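Local coordinates for cellulose binding domain-containing protein (Clostridium clariflavum, PDB 4B96) that probably binds cellulose through this calcium-containing family 3b carbohydrate-binding module, one part of a longer membrane-associated protein, at residues A[43-48]-A[137-142]. Numbering follows the deposited sequence.
Sequences RYYFKD and TVYISD. With CA (calcium ion), chain E.
With CG turned away from its own carbonyl carbon (chi1 -69°) and the chain extended from there to NE, Arg43 carries its guanidinium across the ring of Tyr139. The same first rotation in Tyr45 (chi1 -63°) and Tyr139 sends their phenol ends toward each other from opposite directions, and their hydroxyls form a compact triangle with Thr137 OG1. Tyr45 OH and Thr137 OG1 share a hydrogen bond of 2.9 Å, the hydroxyl of Thr137 arriving at the edge of the Tyr45 ring, near its plane. Tyr139 OH also lies at that edge, 3.1 Å from Tyr45 OH, and is itself hydrogen-bonded to Glu149.

The guanidinium makes an off-centre cation-pi contact: Arg43 CZ is 4.3 Å from the centroid of the Tyr139 ring, with the two planes inclined by 38°. Its main polar partner is Glu87 on the adjacent strand 83-90, which forms a salt bridge with Arg43 NE and would limit its rotation; Tyr85 makes a further cation-pi contact.

Beneath these side chains, Arg43 and Thr137 form an antiparallel hydrogen-bonded pair, Arg43 N giving to Thr137 O (2.9 Å) and Thr137 N to Arg43 O (3.2 Å). Beyond this pair the strands diverge, and 43-48 runs on to the calcium ion, where Lys47 O coordinates the metal at 2.2 Å alongside Asn116, Asp119, Asp120 and three waters. Asp48 OD1 accepts a hydrogen bond from one of these waters. The example illustrates strand pairing accompanied by a cluster of hydroxyl and guanidinium contacts on the same face, here within one of the two antiparallel sheets of the calcium-containing beta-sandwich characteristic of family 3 carbohydrate-binding modules.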
# COMPACT_ATOMS: atom_id res chain seq x y z
N ARG A 43 1.60 6.80 10.25
CA ARG A 43 0.62 7.88 10.14
C ARG A 43 -0.80 7.39 10.22
O ARG A 43 -1.14 6.42 9.56
CB ARG A 43 0.79 8.66 8.83
CG ARG A 43 2.10 9.48 8.84
CD ARG A 43 2.31 10.19 7.51
NE ARG A 43 3.64 10.79 7.58
CZ ARG A 43 4.25 11.44 6.59
NH1 ARG A 43 3.66 11.56 5.42
NH2 ARG A 43 5.46 11.94 6.77
N TYR A 44 -1.62 8.11 10.99
CA TYR A 44 -3.07 7.89 11.08
C TYR A 44 -3.72 9.14 10.49
O TYR A 44 -3.54 10.26 11.00
CB TYR A 44 -3.47 7.70 12.54
CG TYR A 44 -4.96 7.34 12.68
CD1 TYR A 44 -5.96 8.33 12.58
CD2 TYR A 44 -5.36 6.00 12.86
CE1 TYR A 44 -7.32 7.98 12.68
CE2 TYR A 44 -6.72 5.62 12.96
CZ TYR A 44 -7.70 6.62 12.88
OH TYR A 44 -9.03 6.30 12.93
N TYR A 45 -4.43 8.99 9.40
CA TYR A 45 -5.03 10.14 8.70
C TYR A 45 -6.42 10.41 9.19
O TYR A 45 -7.25 9.48 9.26
CB TYR A 45 -5.12 9.84 7.22
CG TYR A 45 -3.75 9.65 6.65
CD1 TYR A 45 -3.05 10.74 6.16
CD2 TYR A 45 -3.19 8.38 6.59
CE1 TYR A 45 -1.80 10.60 5.67
CE2 TYR A 45 -1.91 8.20 6.03
CZ TYR A 45 -1.23 9.31 5.60
OH TYR A 45 0.03 9.19 5.09
N PHE A 46 -6.69 11.68 9.49
CA PHE A 46 -8.02 12.06 9.94
C PHE A 46 -8.37 13.47 9.50
O PHE A 46 -7.50 14.27 9.07
CB PHE A 46 -8.14 11.87 11.46
CG PHE A 46 -7.28 12.82 12.26
CD1 PHE A 46 -5.90 12.58 12.45
CD2 PHE A 46 -7.86 13.95 12.87
CE1 PHE A 46 -5.09 13.44 13.21
CE2 PHE A 46 -7.04 14.83 13.64
CZ PHE A 46 -5.67 14.60 13.79
N LYS A 47 -9.67 13.76 9.52
CA LYS A 47 -10.13 15.09 9.11
C LYS A 47 -10.72 15.74 10.36
O LYS A 47 -11.69 15.23 10.92
CB LYS A 47 -11.22 14.94 8.05
CG LYS A 47 -11.69 16.29 7.46
CD LYS A 47 -12.72 16.01 6.32
CE LYS A 47 -13.11 17.29 5.55
NZ LYS A 47 -13.80 18.24 6.42
N ASP A 48 -10.19 16.87 10.80
CA ASP A 48 -10.74 17.51 11.99
C ASP A 48 -10.19 18.92 12.06
O ASP A 48 -9.08 19.18 11.62
CB ASP A 48 -10.34 16.72 13.23
CG ASP A 48 -11.11 17.18 14.45
OD1 ASP A 48 -12.31 16.84 14.55
OD2 ASP A 48 -10.49 17.88 15.29
N THR A 137 -0.28 4.47 7.18
CA THR A 137 0.99 4.30 6.45
C THR A 137 2.22 4.12 7.35
O THR A 137 2.26 4.62 8.47
CB THR A 137 1.25 5.46 5.51
OG1 THR A 137 1.06 6.70 6.20
CG2 THR A 137 0.22 5.40 4.30
N VAL A 138 3.25 3.47 6.81
CA VAL A 138 4.51 3.31 7.54
C VAL A 138 5.63 3.75 6.60
O VAL A 138 5.61 3.42 5.39
CB VAL A 138 4.77 1.81 7.98
CG1 VAL A 138 6.02 1.77 8.88
CG2 VAL A 138 3.57 1.28 8.74
N TYR A 139 6.60 4.45 7.17
CA TYR A 139 7.77 4.90 6.45
C TYR A 139 9.02 4.44 7.16
O TYR A 139 9.11 4.49 8.38
CB TYR A 139 7.84 6.45 6.37
CG TYR A 139 6.57 7.00 5.80
CD1 TYR A 139 5.42 7.05 6.60
CD2 TYR A 139 6.48 7.40 4.44
CE1 TYR A 139 4.22 7.49 6.10
CE2 TYR A 139 5.26 7.89 3.91
CZ TYR A 139 4.14 7.93 4.76
OH TYR A 139 2.88 8.35 4.33
N ILE A 140 10.00 4.04 6.36
CA ILE A 140 11.36 3.81 6.89
C ILE A 140 12.26 4.80 6.20
O ILE A 140 12.32 4.85 4.96
CB ILE A 140 11.85 2.40 6.57
CG1 ILE A 140 10.98 1.38 7.27
CG2 ILE A 140 13.36 2.28 7.00
CD1 ILE A 140 11.27 -0.07 6.79
N SER A 141 12.91 5.64 7.00
CA SER A 141 13.66 6.82 6.54
C SER A 141 12.94 7.58 5.43
O SER A 141 13.52 7.87 4.37
CB SER A 141 15.07 6.44 6.11
OG SER A 141 15.75 5.82 7.20
N ASP A 142 11.66 7.83 5.68
CA ASP A 142 10.83 8.60 4.77
C ASP A 142 10.46 7.92 3.45
O ASP A 142 9.76 8.54 2.64
CB ASP A 142 11.45 9.98 4.51
CG ASP A 142 11.64 10.80 5.81
OD1 ASP A 142 10.67 10.88 6.62
OD2 ASP A 142 12.75 11.31 6.02
CA CA E . -13.27 13.72 11.42
O HOH W 1 -13.84 15.14 13.38
O HOH W 2 -11.89 13.02 13.21
O HOH W 3 -14.68 15.70 10.49